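Putative major capsid protein (Cafeteriavirus-dependent mavirus, PDB 6G44) probably builds the icosahedral shell of a marine virophage, assembling as trimers of a double jelly-roll subunit. Local coordinates at residues Val111-Asn115 and Gly116-Thr120; Tyr132-Pro136 and Leu137-Leu141; Ile242-Ala245 and Asp246-Leu250; Gln376-Tyr379 and Glu380-Ser383. All blocks are in the same frame, centred on the assembly; numbering follows the deposited sequence.

Contact 1: Val111-Asn115 and Gly116-Thr120; sequences VINMN and GKTFT
Ile112 and Phe119 face each other as a hydrogen-bonded antiparallel pair, each donating its N-H to the other's carbonyl. The bond from Phe119 N to Ile112 O is 2.8 Å long and runs nearly along the C=O axis; its partner, from Ile112 N to Phe119 O, lies in the carbonyl plane. Met114 and Lys117 form a second such pair nearer the turn, its bonds equal in length (3.0 Å) but differently aimed. Met114 N reaches Lys117 O with little tilt, whereas Lys117 N comes to Met114 O from 54° above the carbonyl plane, across the type I' turn from Met114 to Lys117. In that turn Asn113 OD1 accepts Gly116 N at 2.9 Å, on a lone pair in the carbonyl plane, though the bond is bent at the hydrogen (138°). That reach depends on Asn113 CG standing anti to the backbone N (chi1 -177°). Asn115 points its amide away from the hairpin, OD1 to Thr227 N and ND2 to the carbonyls of Asn224 and Gly486, while Lys117 NZ forms a salt bridge with Asp490. On the face shared by Ile112, Met114, Lys117 and Phe119, the phenyl edge meets Ile112 O, with CD1 3.4 Å away, and CE1 lies 4.2 Å from Met114 CB. Backbone pairing thus sets the register of this hairpin, while the Asn113 amide satisfies a turn N-H that cross-strand pairing leaves over.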
ATOM      1  N   VAL C 111      23.425  24.843   9.516  1.00 12.12           N
ATOM      2  CA  VAL C 111      23.300  26.186   8.996  1.00 12.49           C
ATOM      3  C   VAL C 111      23.523  26.139   7.495  1.00 12.46           C
ATOM      4  O   VAL C 111      24.543  25.641   7.026  1.00 13.20           O
ATOM      5  CB  VAL C 111      24.294  27.175   9.644  1.00 13.30           C
ATOM      6  CG1 VAL C 111      24.110  28.558   9.053  1.00 14.86           C
ATOM      7  CG2 VAL C 111      24.094  27.197  11.151  1.00 13.47           C
ATOM      8  N   ILE C 112      22.543  26.626   6.743  1.00 11.76           N
ATOM      9  CA  ILE C 112      22.674  26.758   5.301  1.00 12.00           C
ATOM     10  C   ILE C 112      22.762  28.243   4.951  1.00 11.70           C
ATOM     11  O   ILE C 112      21.992  29.043   5.463  1.00 12.64           O
ATOM     12  CB  ILE C 112      21.519  26.045   4.557  1.00 12.49           C
ATOM     13  CG1 ILE C 112      21.585  24.540   4.859  1.00 12.75           C
ATOM     14  CG2 ILE C 112      21.613  26.320   3.045  1.00 12.54           C
ATOM     15  CD1 ILE C 112      20.484  23.700   4.213  1.00 12.85           C
ATOM     16  N   ASN C 113      23.751  28.583   4.125  1.00 11.92           N
ATOM     17  CA  ASN C 113      23.941  29.935   3.602  1.00 12.50           C
ATOM     18  C   ASN C 113      23.656  29.920   2.111  1.00 11.20           C
ATOM     19  O   ASN C 113      24.320  29.201   1.348  1.00 11.48           O
ATOM     20  CB  ASN C 113      25.375  30.379   3.897  1.00 13.01           C
ATOM     21  CG  ASN C 113      25.667  31.805   3.459  1.00 13.10           C
ATOM     22  OD1 ASN C 113      25.173  32.276   2.447  1.00 13.91           O
ATOM     23  ND2 ASN C 113      26.532  32.477   4.214  1.00 15.89           N
ATOM     24  N   MET C 114      22.652  30.668   1.706  1.00 11.90           N
ATOM     25  CA  MET C 114      22.392  30.953   0.295  1.00 11.76           C
ATOM     26  C   MET C 114      22.562  32.457   0.060  1.00 11.66           C
ATOM     27  O   MET C 114      21.788  33.262   0.571  1.00 12.54           O
ATOM     28  CB  MET C 114      20.998  30.472  -0.101  1.00 12.40           C
ATOM     29  CG  MET C 114      20.874  28.960  -0.036  1.00 13.05           C
ATOM     30  SD  MET C 114      19.248  28.461  -0.678  1.00 13.20           S
ATOM     31  CE  MET C 114      19.426  26.665  -0.613  1.00 13.95           C
ATOM     32  N   ASN C 115      23.547  32.799  -0.763  1.00 12.84           N
ATOM     33  CA  ASN C 115      23.807  34.221  -1.133  1.00 12.90           C
ATOM     34  C   ASN C 115      23.859  35.188   0.055  1.00 13.45           C
ATOM     35  O   ASN C 115      23.346  36.320  -0.003  1.00 13.61           O
ATOM     36  CB  ASN C 115      22.835  34.667  -2.228  1.00 13.44           C
ATOM     37  CG  ASN C 115      23.050  33.909  -3.528  1.00 13.03           C
ATOM     38  OD1 ASN C 115      24.082  33.248  -3.704  1.00 14.15           O
ATOM     39  ND2 ASN C 115      22.038  33.912  -4.397  1.00 13.66           N
ATOM     40  N   GLY C 116      24.461  34.723   1.138  1.00 14.01           N
ATOM     41  CA  GLY C 116      24.594  35.514   2.345  1.00 14.38           C
ATOM     42  C   GLY C 116      23.494  35.395   3.386  1.00 15.20           C
ATOM     43  O   GLY C 116      23.669  35.895   4.492  1.00 16.91           O
ATOM     44  N   LYS C 117      22.344  34.804   3.037  1.00 14.44           N
ATOM     45  CA  LYS C 117      21.255  34.592   3.990  1.00 14.71           C
ATOM     46  C   LYS C 117      21.456  33.262   4.667  1.00 14.07           C
ATOM     47  O   LYS C 117      21.616  32.252   3.978  1.00 14.00           O
ATOM     48  CB  LYS C 117      19.909  34.599   3.273  1.00 14.94           C
ATOM     49  CG  LYS C 117      18.726  34.093   4.106  1.00 17.35           C
ATOM     50  CD  LYS C 117      18.443  35.010   5.277  1.00 19.58           C
ATOM     51  CE  LYS C 117      17.169  34.558   5.973  1.00 22.82           C
ATOM     52  NZ  LYS C 117      16.892  35.306   7.230  1.00 25.20           N
ATOM     53  N   THR C 118      21.496  33.254   6.004  1.00 13.73           N
ATOM     54  CA  THR C 118      21.658  32.000   6.727  1.00 14.02           C
ATOM     55  C   THR C 118      20.322  31.501   7.274  1.00 13.56           C
ATOM     56  O   THR C 118      19.429  32.275   7.679  1.00 15.53           O
ATOM     57  CB  THR C 118      22.672  32.111   7.868  1.00 15.25           C
ATOM     58  OG1 THR C 118      22.197  33.064   8.818  1.00 17.92           O
ATOM     59  CG2 THR C 118      24.052  32.536   7.349  1.00 15.49           C
ATOM     60  N   PHE C 119      20.207  30.180   7.238  1.00 12.57           N
ATOM     61  CA  PHE C 119      19.042  29.454   7.760  1.00 12.88           C
ATOM     62  C   PHE C 119      19.573  28.463   8.788  1.00 12.18           C
ATOM     63  O   PHE C 119      20.371  27.609   8.444  1.00 11.77           O
ATOM     64  CB  PHE C 119      18.352  28.674   6.639  1.00 13.40           C
ATOM     65  CG  PHE C 119      17.938  29.496   5.440  1.00 13.69           C
ATOM     66  CD1 PHE C 119      18.808  29.697   4.379  1.00 14.73           C
ATOM     67  CD2 PHE C 119      16.633  29.977   5.329  1.00 15.99           C
ATOM     68  CE1 PHE C 119      18.412  30.422   3.262  1.00 14.36           C
ATOM     69  CE2 PHE C 119      16.224  30.700   4.205  1.00 16.41           C
ATOM     70  CZ  PHE C 119      17.133  30.939   3.183  1.00 15.23           C
ATOM     71  N   THR C 120      19.164  28.609  10.043  1.00 12.45           N
ATOM     72  CA  THR C 120      19.586  27.703  11.103  1.00 13.31           C
ATOM     73  C   THR C 120      18.431  26.778  11.461  1.00 12.95           C
ATOM     74  O   THR C 120      17.349  27.238  11.741  1.00 14.24           O
ATOM     75  CB  THR C 120      20.041  28.502  12.352  1.00 14.09           C
ATOM     76  OG1 THR C 120      21.157  29.335  11.972  1.00 15.85           O
ATOM     77  CG2 THR C 120      20.489  27.590  13.470  1.00 15.36           C
TER

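Contact 2: Tyr132-Pro136 and Leu137-Leu141; sequences YNADP and LELAL
Ala134 CB rests against Leu139 CD2 at 3.7 Å, the compact inner side of a helix start. Leu139 CG is nearly as close to that methyl, and CD1 makes a wider contact. With CG beside its own backbone N (chi1 -70°), Leu139 sends its branches back toward the incoming loop, and its buried side chain also packs on Phe101. The first helical bonds are in place: Leu139 N donates to Asp135 O at 3.0 Å, and Ala140 N follows with Pro136 O at 3.1 Å.

The outer side differs in exposure and in kind, for Asp135 and Leu137 are both exposed and a carboxylate meets a leucine. Here Asp135 OD1 accepts Leu137 N at 3.1 Å, but the donor approaches from 65° above the carboxylate plane. The carboxylate gets there because CG is anti to the backbone N (chi1 180°), which carries it forward over the first turn. OD1 also lies 3.6 Å from Leu137 CG, and OD2 only brushes Leu137 CB. Glu138 keeps CB 3.6 Å from Asp135 O, but its chain bends away so that OE2 takes the N-H of Ile216. The two carboxylates, probably both charged, stay apart, with 5.9 Å between Asp135 OD2 and Glu138 OE1. Asp135 is thus the N-cap, its side chain bonding Leu137 N, with Pro136 the first residue of helix 136-142.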
ATOM      1  N   TYR C 132       6.820  10.783  12.186  1.00 12.65           N
ATOM      2  CA  TYR C 132       5.534  10.303  12.721  1.00 12.93           C
ATOM      3  C   TYR C 132       4.337  10.851  11.990  1.00 14.58           C
ATOM      4  O   TYR C 132       3.239  10.349  12.220  1.00 15.83           O
ATOM      5  CB  TYR C 132       5.373  10.622  14.200  1.00 12.93           C
ATOM      6  CG  TYR C 132       6.259   9.817  15.088  1.00 12.28           C
ATOM      7  CD1 TYR C 132       6.086   8.446  15.223  1.00 11.69           C
ATOM      8  CD2 TYR C 132       7.271  10.410  15.809  1.00 12.35           C
ATOM      9  CE1 TYR C 132       6.891   7.701  16.064  1.00 11.76           C
ATOM     10  CE2 TYR C 132       8.083   9.676  16.652  1.00 12.93           C
ATOM     11  CZ  TYR C 132       7.894   8.323  16.786  1.00 13.05           C
ATOM     12  OH  TYR C 132       8.730   7.610  17.619  1.00 15.01           O
ATOM     13  N   ASN C 133       4.456  11.888  11.182  1.00 15.02           N
ATOM     14  CA  ASN C 133       3.225  12.329  10.476  1.00 16.35           C
ATOM     15  C   ASN C 133       3.356  12.700   9.027  1.00 16.78           C
ATOM     16  O   ASN C 133       2.391  13.207   8.437  1.00 18.34           O
ATOM     17  CB  ASN C 133       2.461  13.384  11.288  1.00 17.71           C
ATOM     18  CG  ASN C 133       3.044  14.744  11.138  1.00 17.74           C
ATOM     19  OD1 ASN C 133       4.233  14.896  10.847  1.00 18.14           O
ATOM     20  ND2 ASN C 133       2.215  15.754  11.296  1.00 16.76           N
ATOM     21  N   ALA C 134       4.477  12.341   8.421  1.00 17.15           N
ATOM     22  CA  ALA C 134       4.675  12.450   7.002  1.00 18.21           C
ATOM     23  C   ALA C 134       4.112  11.276   6.261  1.00 19.68           C
ATOM     24  O   ALA C 134       3.851  10.203   6.809  1.00 19.50           O
ATOM     25  CB  ALA C 134       6.168  12.575   6.700  1.00 17.77           C
ATOM     26  N   ASP C 135       3.933  11.470   4.970  1.00 22.58           N
ATOM     27  CA  ASP C 135       3.579  10.386   4.094  1.00 23.83           C
ATOM     28  C   ASP C 135       4.703   9.326   4.039  1.00 24.42           C
ATOM     29  O   ASP C 135       5.830   9.655   3.680  1.00 22.02           O
ATOM     30  CB  ASP C 135       3.337  10.990   2.703  1.00 27.91           C
ATOM     31  CG  ASP C 135       2.960   9.964   1.671  1.00 29.86           C
ATOM     32  OD1 ASP C 135       2.823   8.761   1.987  1.00 33.28           O
ATOM     33  OD2 ASP C 135       2.786  10.389   0.510  1.00 37.91           O
ATOM     34  N   PRO C 136       4.434   8.064   4.424  1.00 23.88           N
ATOM     35  CA  PRO C 136       5.481   7.031   4.384  1.00 25.07           C
ATOM     36  C   PRO C 136       6.164   6.808   3.015  1.00 25.21           C
ATOM     37  O   PRO C 136       7.326   6.410   2.959  1.00 23.67           O
ATOM     38  CB  PRO C 136       4.757   5.768   4.862  1.00 26.71           C
ATOM     39  CG  PRO C 136       3.657   6.276   5.693  1.00 26.67           C
ATOM     40  CD  PRO C 136       3.190   7.517   5.006  1.00 26.02           C
ATOM     41  N   LEU C 137       5.457   7.122   1.932  1.00 26.17           N
ATOM     42  CA  LEU C 137       6.068   7.118   0.597  1.00 26.84           C
ATOM     43  C   LEU C 137       7.166   8.188   0.421  1.00 22.86           C
ATOM     44  O   LEU C 137       8.235   7.911  -0.155  1.00 22.09           O
ATOM     45  CB  LEU C 137       4.991   7.295  -0.477  1.00 31.23           C
ATOM     46  CG  LEU C 137       3.816   6.303  -0.405  1.00 35.57           C
ATOM     47  CD1 LEU C 137       2.809   6.614  -1.513  1.00 37.31           C
ATOM     48  CD2 LEU C 137       4.296   4.853  -0.472  1.00 37.52           C
ATOM     49  N   GLU C 138       6.912   9.405   0.887  1.00 19.94           N
ATOM     50  CA  GLU C 138       7.943  10.438   0.899  1.00 19.12           C
ATOM     51  C   GLU C 138       9.082  10.041   1.836  1.00 15.45           C
ATOM     52  O   GLU C 138      10.246  10.272   1.523  1.00 15.37           O
ATOM     53  CB  GLU C 138       7.400  11.828   1.304  1.00 21.45           C
ATOM     54  CG  GLU C 138       6.744  12.615   0.176  1.00 25.13           C
ATOM     55  CD  GLU C 138       7.717  13.142  -0.873  1.00 26.41           C
ATOM     56  OE1 GLU C 138       7.246  13.330  -2.012  1.00 34.59           O
ATOM     57  OE2 GLU C 138       8.921  13.430  -0.584  1.00 25.73           O
ATOM     58  N   LEU C 139       8.766   9.460   2.993  1.00 13.92           N
ATOM     59  CA  LEU C 139       9.816   9.077   3.930  1.00 12.85           C
ATOM     60  C   LEU C 139      10.789   8.078   3.309  1.00 12.49           C
ATOM     61  O   LEU C 139      11.998   8.143   3.569  1.00 11.46           O
ATOM     62  CB  LEU C 139       9.201   8.537   5.236  1.00 13.00           C
ATOM     63  CG  LEU C 139       8.507   9.565   6.126  1.00 12.80           C
ATOM     64  CD1 LEU C 139       7.944   8.884   7.381  1.00 13.52           C
ATOM     65  CD2 LEU C 139       9.366  10.749   6.517  1.00 13.29           C
ATOM     66  N   ALA C 140      10.301   7.147   2.488  1.00 12.25           N
ATOM     67  CA  ALA C 140      11.189   6.199   1.822  1.00 12.55           C
ATOM     68  C   ALA C 140      12.058   6.856   0.763  1.00 13.00           C
ATOM     69  O   ALA C 140      13.120   6.354   0.464  1.00 13.28           O
ATOM     70  CB  ALA C 140      10.398   5.020   1.218  1.00 13.51           C
ATOM     71  N   LEU C 141      11.597   7.961   0.191  1.00 12.67           N
ATOM     72  CA  LEU C 141      12.445   8.733  -0.722  1.00 13.48           C
ATOM     73  C   LEU C 141      13.478   9.559   0.047  1.00 12.40           C
ATOM     74  O   LEU C 141      14.525   9.923  -0.494  1.00 13.13           O
ATOM     75  CB  LEU C 141      11.620   9.650  -1.599  1.00 15.03           C
ATOM     76  CG  LEU C 141      10.643   8.976  -2.557  1.00 17.41           C
ATOM     77  CD1 LEU C 141       9.851  10.045  -3.300  1.00 18.88           C
ATOM     78  CD2 LEU C 141      11.363   8.079  -3.529  1.00 19.24           C
TER

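Contact 3: Ile242-Ala245 and Asp246-Leu250; sequences IGIA and DDVKL
The carboxylate of Asp246 is tied back to the Ile244 carbonyl by two waters that lie over the same face of it, each more than 2 Å off its plane: water 1 donates to OD2 at 2.8 Å and water 2 to OD1 at 3.1 Å. Both waters also donate to Ile244 O, closing a ring of bonds that restrains the flat group. Beyond the ring OD1 has a salt bridge to Lys346 and OD2 takes the N-H of Ile154, which probably stabilises the charged form. The second carboxylate, that of Asp247, touches Ala245 through one oxygen, OD1 being 3.6 Å from Ala245 CB. Its CG lies between the backbone N and the carbonyl carbon (chi1 65°), and from there OD1 accepts from Gln95 NE2 and Ala156 N. The third flat group is the Ala245 peptide carbonyl. Val248 N donates to Ala245 O over 3.3 Å and from 59° above its plane, well off the lone pairs, although the N-H points almost straight at the oxygen (168°). Water 3, by contrast, lies near that plane; it donates to Ala245 O at 2.8 Å and bridges it to Val248 O.

On the apolar side Ile244 CG2 meets Val248 CG2 at 3.7 Å, the two side chains crossing at about a right angle. Ile244, packed on Ile96 and Ile83, joins this corner to strands 96-98 and 74-84. The hydrogen bond from Val248 N to Ala245 O closes a type I beta turn, here taking the chain out of strand 242-244 into the loop before strand 258-273.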
ATOM      1  N   ILE C 242      23.579   3.403  14.688  1.00 11.38           N
ATOM      2  CA  ILE C 242      23.651   1.967  14.721  1.00 11.73           C
ATOM      3  C   ILE C 242      22.552   1.354  15.581  1.00 11.47           C
ATOM      4  O   ILE C 242      22.322   1.751  16.708  1.00 11.72           O
ATOM      5  CB  ILE C 242      25.053   1.524  15.245  1.00 12.64           C
ATOM      6  CG1 ILE C 242      26.162   2.143  14.367  1.00 13.01           C
ATOM      7  CG2 ILE C 242      25.174   0.004  15.334  1.00 13.01           C
ATOM      8  CD1 ILE C 242      26.228   1.614  12.941  1.00 14.01           C
ATOM      9  N   GLY C 243      21.860   0.392  14.990  1.00 10.77           N
ATOM     10  CA  GLY C 243      20.901  -0.432  15.703  1.00 11.52           C
ATOM     11  C   GLY C 243      21.312  -1.868  15.895  1.00 10.75           C
ATOM     12  O   GLY C 243      21.817  -2.509  14.965  1.00 11.03           O
ATOM     13  N   ILE C 244      21.103  -2.372  17.123  1.00 11.58           N
ATOM     14  CA  ILE C 244      21.427  -3.752  17.499  1.00 11.71           C
ATOM     15  C   ILE C 244      20.215  -4.308  18.224  1.00 11.27           C
ATOM     16  O   ILE C 244      19.751  -3.718  19.189  1.00 11.74           O
ATOM     17  CB  ILE C 244      22.698  -3.847  18.397  1.00 12.49           C
ATOM     18  CG1 ILE C 244      23.896  -3.188  17.694  1.00 12.86           C
ATOM     19  CG2 ILE C 244      22.979  -5.303  18.695  1.00 12.68           C
ATOM     20  CD1 ILE C 244      25.131  -3.032  18.560  1.00 13.21           C
ATOM     21  N   ALA C 245      19.693  -5.429  17.722  1.00 11.31           N
ATOM     22  CA  ALA C 245      18.565  -6.110  18.351  1.00 12.01           C
ATOM     23  C   ALA C 245      18.841  -6.408  19.827  1.00 12.69           C
ATOM     24  O   ALA C 245      19.976  -6.706  20.228  1.00 13.11           O
ATOM     25  CB  ALA C 245      18.230  -7.387  17.625  1.00 12.05           C
ATOM     26  N   ASP C 246      17.788  -6.304  20.622  1.00 12.39           N
ATOM     27  CA  ASP C 246      17.865  -6.483  22.068  1.00 14.10           C
ATOM     28  C   ASP C 246      18.084  -7.909  22.506  1.00 14.87           C
ATOM     29  O   ASP C 246      18.314  -8.107  23.700  1.00 17.85           O
ATOM     30  CB  ASP C 246      16.627  -5.845  22.705  1.00 14.49           C
ATOM     31  CG  ASP C 246      16.576  -4.360  22.429  1.00 15.36           C
ATOM     32  OD1 ASP C 246      17.375  -3.617  23.078  1.00 17.63           O
ATOM     33  OD2 ASP C 246      15.849  -3.918  21.500  1.00 13.54           O
ATOM     34  N   ASP C 247      18.030  -8.884  21.593  1.00 14.21           N
ATOM     35  CA  ASP C 247      18.337 -10.273  21.917  1.00 14.48           C
ATOM     36  C   ASP C 247      19.704 -10.753  21.436  1.00 14.84           C
ATOM     37  O   ASP C 247      19.994 -11.950  21.562  1.00 17.23           O
ATOM     38  CB  ASP C 247      17.203 -11.235  21.537  1.00 14.77           C
ATOM     39  CG  ASP C 247      16.917 -11.347  20.038  1.00 16.07           C
ATOM     40  OD1 ASP C 247      17.367 -10.491  19.232  1.00 15.02           O
ATOM     41  OD2 ASP C 247      16.186 -12.327  19.687  1.00 16.88           O
ATOM     42  N   VAL C 248      20.569  -9.845  20.983  1.00 14.03           N
ATOM     43  CA  VAL C 248      21.983 -10.194  20.785  1.00 14.21           C
ATOM     44  C   VAL C 248      22.594 -10.376  22.173  1.00 14.64           C
ATOM     45  O   VAL C 248      22.408  -9.550  23.049  1.00 16.14           O
ATOM     46  CB  VAL C 248      22.763  -9.108  20.013  1.00 13.57           C
ATOM     47  CG1 VAL C 248      24.249  -9.470  19.867  1.00 13.71           C
ATOM     48  CG2 VAL C 248      22.152  -8.907  18.623  1.00 13.78           C
ATOM     49  N   LYS C 249      23.329 -11.464  22.344  1.00 16.67           N
ATOM     50  CA  LYS C 249      23.926 -11.773  23.643  1.00 17.85           C
ATOM     51  C   LYS C 249      25.303 -11.109  23.785  1.00 17.68           C
ATOM     52  O   LYS C 249      26.059 -10.961  22.804  1.00 17.10           O
ATOM     53  CB  LYS C 249      24.043 -13.272  23.816  1.00 20.55           C
ATOM     54  CG  LYS C 249      22.709 -14.007  23.827  1.00 23.48           C
ATOM     55  CD  LYS C 249      22.887 -15.510  23.998  1.00 27.93           C
ATOM     56  CE  LYS C 249      21.544 -16.203  24.188  1.00 31.31           C
ATOM     57  NZ  LYS C 249      21.643 -17.684  24.053  1.00 35.54           N
ATOM     58  N   LEU C 250      25.610 -10.736  25.029  1.00 18.21           N
ATOM     59  CA  LEU C 250      26.820 -10.017  25.385  1.00 19.49           C
ATOM     60  C   LEU C 250      27.864 -10.959  25.993  1.00 21.13           C
ATOM     61  O   LEU C 250      27.521 -11.938  26.661  1.00 21.42           O
ATOM     62  CB  LEU C 250      26.498  -8.934  26.419  1.00 20.34           C
ATOM     63  CG  LEU C 250      25.699  -7.699  25.957  1.00 21.58           C
ATOM     64  CD1 LEU C 250      24.891  -7.082  27.098  1.00 23.15           C
ATOM     65  CD2 LEU C 250      26.633  -6.655  25.379  1.00 21.59           C
TER
HETATM   66  O   HOH W   1      17.148  -2.828  19.214  1.00 12.06           O
HETATM   67  O   HOH W   2      20.095  -2.891  21.874  1.00 19.86           O
HETATM   68  O   HOH W   3      21.233  -7.069  22.745  1.00 21.29           O

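Contact 4: Gln376-Tyr379 and Glu380-Ser383; sequences QQLY and ELSS
Glu380 lies back along its helix toward Gln376, one turn earlier. Its CB sits 3.5 Å from Gln377 O, and CG comes to 3.4 Å from Gln376 O, the carbonyl that accepts Glu380 N. With CG anti to the carbonyl carbon (chi1 -69°) and the chain extended beyond it, the carboxylate arrives beside the Gln376 side chain. OE1 skirts Gln377 CA, while OE2 approaches Gln376 CG at 3.8 Å. Amide and carboxylate are turned 62° apart and joined by a water, which donates to Gln376 OE1 at 2.6 Å and to Glu380 OE2 at 2.7 Å. OE2 also faces a neighbouring subunit, where Arg74 offers a long, weak ion pair and Asp203 brings a like charge close.

One turn on, Ser383 OG lies 3.7 Å above the centre of one face of the Tyr379 ring. It donates to Tyr379 O at 2.9 Å, and Ser383 N reaches that oxygen from the opposite face of the carbonyl plane. The ring's OH bonds Lys389 O. Two donors therefore share one helical carbonyl, while the Glu380 carboxylate is linked through a water to Gln376; the neighbour's Asp203 would probably raise its proton affinity, only weakly offset by Arg74.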
ATOM      1  N   GLN C 376      -7.465   6.642  23.377  1.00 13.28           N
ATOM      2  CA  GLN C 376      -7.923   6.310  22.023  1.00 13.74           C
ATOM      3  C   GLN C 376      -8.335   7.576  21.263  1.00 13.22           C
ATOM      4  O   GLN C 376      -7.999   7.730  20.095  1.00 12.85           O
ATOM      5  CB  GLN C 376      -9.079   5.323  22.055  1.00 15.92           C
ATOM      6  CG  GLN C 376      -9.463   4.821  20.668  1.00 17.60           C
ATOM      7  CD  GLN C 376      -8.380   3.947  20.011  1.00 18.58           C
ATOM      8  OE1 GLN C 376      -8.064   4.097  18.820  1.00 25.33           O
ATOM      9  NE2 GLN C 376      -7.815   3.056  20.772  1.00 21.62           N
ATOM     10  N   GLN C 377      -9.008   8.507  21.938  1.00 12.35           N
ATOM     11  CA  GLN C 377      -9.381   9.757  21.290  1.00 11.79           C
ATOM     12  C   GLN C 377      -8.164  10.604  21.010  1.00 11.65           C
ATOM     13  O   GLN C 377      -8.126  11.307  20.006  1.00 11.45           O
ATOM     14  CB  GLN C 377     -10.382  10.513  22.149  1.00 11.71           C
ATOM     15  CG  GLN C 377     -11.730   9.820  22.250  1.00 12.24           C
ATOM     16  CD  GLN C 377     -12.591  10.377  23.379  1.00 12.13           C
ATOM     17  OE1 GLN C 377     -12.172  10.381  24.532  1.00 13.62           O
ATOM     18  NE2 GLN C 377     -13.793  10.874  23.040  1.00 13.76           N
ATOM     19  N   LEU C 378      -7.184  10.603  21.907  1.00 11.30           N
ATOM     20  CA  LEU C 378      -5.917  11.327  21.648  1.00 10.74           C
ATOM     21  C   LEU C 378      -5.203  10.762  20.408  1.00 10.57           C
ATOM     22  O   LEU C 378      -4.624  11.507  19.608  1.00 10.56           O
ATOM     23  CB  LEU C 378      -5.017  11.296  22.869  1.00 10.99           C
ATOM     24  CG  LEU C 378      -5.551  12.098  24.075  1.00 11.65           C
ATOM     25  CD1 LEU C 378      -4.633  11.831  25.253  1.00 12.37           C
ATOM     26  CD2 LEU C 378      -5.700  13.571  23.794  1.00 11.47           C
ATOM     27  N   TYR C 379      -5.245   9.446  20.257  1.00 10.31           N
ATOM     28  CA  TYR C 379      -4.713   8.799  19.052  1.00 10.50           C
ATOM     29  C   TYR C 379      -5.465   9.254  17.812  1.00 11.01           C
ATOM     30  O   TYR C 379      -4.851   9.550  16.773  1.00 10.50           O
ATOM     31  CB  TYR C 379      -4.797   7.282  19.216  1.00 10.32           C
ATOM     32  CG  TYR C 379      -4.401   6.480  17.993  1.00 10.50           C
ATOM     33  CD1 TYR C 379      -3.079   6.431  17.584  1.00 10.61           C
ATOM     34  CD2 TYR C 379      -5.334   5.752  17.266  1.00 11.37           C
ATOM     35  CE1 TYR C 379      -2.708   5.673  16.496  1.00 10.90           C
ATOM     36  CE2 TYR C 379      -4.959   4.988  16.178  1.00 11.69           C
ATOM     37  CZ  TYR C 379      -3.648   4.981  15.782  1.00 11.62           C
ATOM     38  OH  TYR C 379      -3.244   4.207  14.693  1.00 13.24           O
ATOM     39  N   GLU C 380      -6.789   9.319  17.897  1.00 10.89           N
ATOM     40  CA  GLU C 380      -7.595   9.787  16.774  1.00 11.03           C
ATOM     41  C   GLU C 380      -7.279  11.245  16.405  1.00 10.79           C
ATOM     42  O   GLU C 380      -7.145  11.582  15.228  1.00 10.98           O
ATOM     43  CB  GLU C 380      -9.079   9.567  17.079  1.00 12.42           C
ATOM     44  CG  GLU C 380      -9.456   8.076  17.097  1.00 14.16           C
ATOM     45  CD  GLU C 380     -10.846   7.774  17.651  1.00 16.00           C
ATOM     46  OE1 GLU C 380     -11.548   8.690  18.054  1.00 17.87           O
ATOM     47  OE2 GLU C 380     -11.200   6.568  17.716  1.00 20.51           O
ATOM     48  N   LEU C 381      -7.136  12.075  17.430  1.00 10.32           N
ATOM     49  CA  LEU C 381      -6.740  13.479  17.224  1.00 10.18           C
ATOM     50  C   LEU C 381      -5.396  13.539  16.482  1.00 10.45           C
ATOM     51  O   LEU C 381      -5.224  14.240  15.471  1.00 10.20           O
ATOM     52  CB  LEU C 381      -6.636  14.191  18.573  1.00 10.79           C
ATOM     53  CG  LEU C 381      -5.937  15.543  18.636  1.00 11.18           C
ATOM     54  CD1 LEU C 381      -6.622  16.575  17.738  1.00 11.33           C
ATOM     55  CD2 LEU C 381      -5.843  16.054  20.078  1.00 11.37           C
ATOM     56  N   SER C 382      -4.412  12.816  17.002  1.00  9.34           N
ATOM     57  CA  SER C 382      -3.091  12.870  16.375  1.00  9.41           C
ATOM     58  C   SER C 382      -3.138  12.351  14.935  1.00  9.79           C
ATOM     59  O   SER C 382      -2.540  12.951  14.027  1.00  9.58           O
ATOM     60  CB  SER C 382      -2.038  12.115  17.206  1.00  9.40           C
ATOM     61  OG  SER C 382      -0.739  12.553  16.828  1.00  9.22           O
ATOM     62  N   SER C 383      -3.874  11.255  14.730  1.00 10.01           N
ATOM     63  CA  SER C 383      -4.031  10.647  13.400  1.00 10.17           C
ATOM     64  C   SER C 383      -4.747  11.568  12.418  1.00 10.71           C
ATOM     65  O   SER C 383      -4.414  11.566  11.217  1.00 11.07           O
ATOM     66  CB  SER C 383      -4.761   9.319  13.513  1.00 10.43           C
ATOM     67  OG  SER C 383      -4.010   8.389  14.282  1.00 11.53           O
TER
HETATM   68  O   HOH W   4      -9.489   4.793  16.730  1.00 35.24           O

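How the contacts relate
From the N terminus the four contacts come strictly in series, none nesting in or crossing another, and each is closed within one continuous run of chain. Contact 1 closes the hairpin of strands 110-114 and 117-121, in the sheet where strand 222-235 pairs with strand 110-114. After helix 123-130, contact 2 starts helix 136-142. Contact 3 turns the chain out of strand 242-244, and contact 4 lies inside helix 375-384, within the C-terminal family region. Contacts 2 and 4 come nearest, about 6 Å between nearest atoms, and Val425 and Phe427 of strand 425-428 serve both. Contacts 1 and 4 flank the chain's centre, their own centres about 37 Å apart.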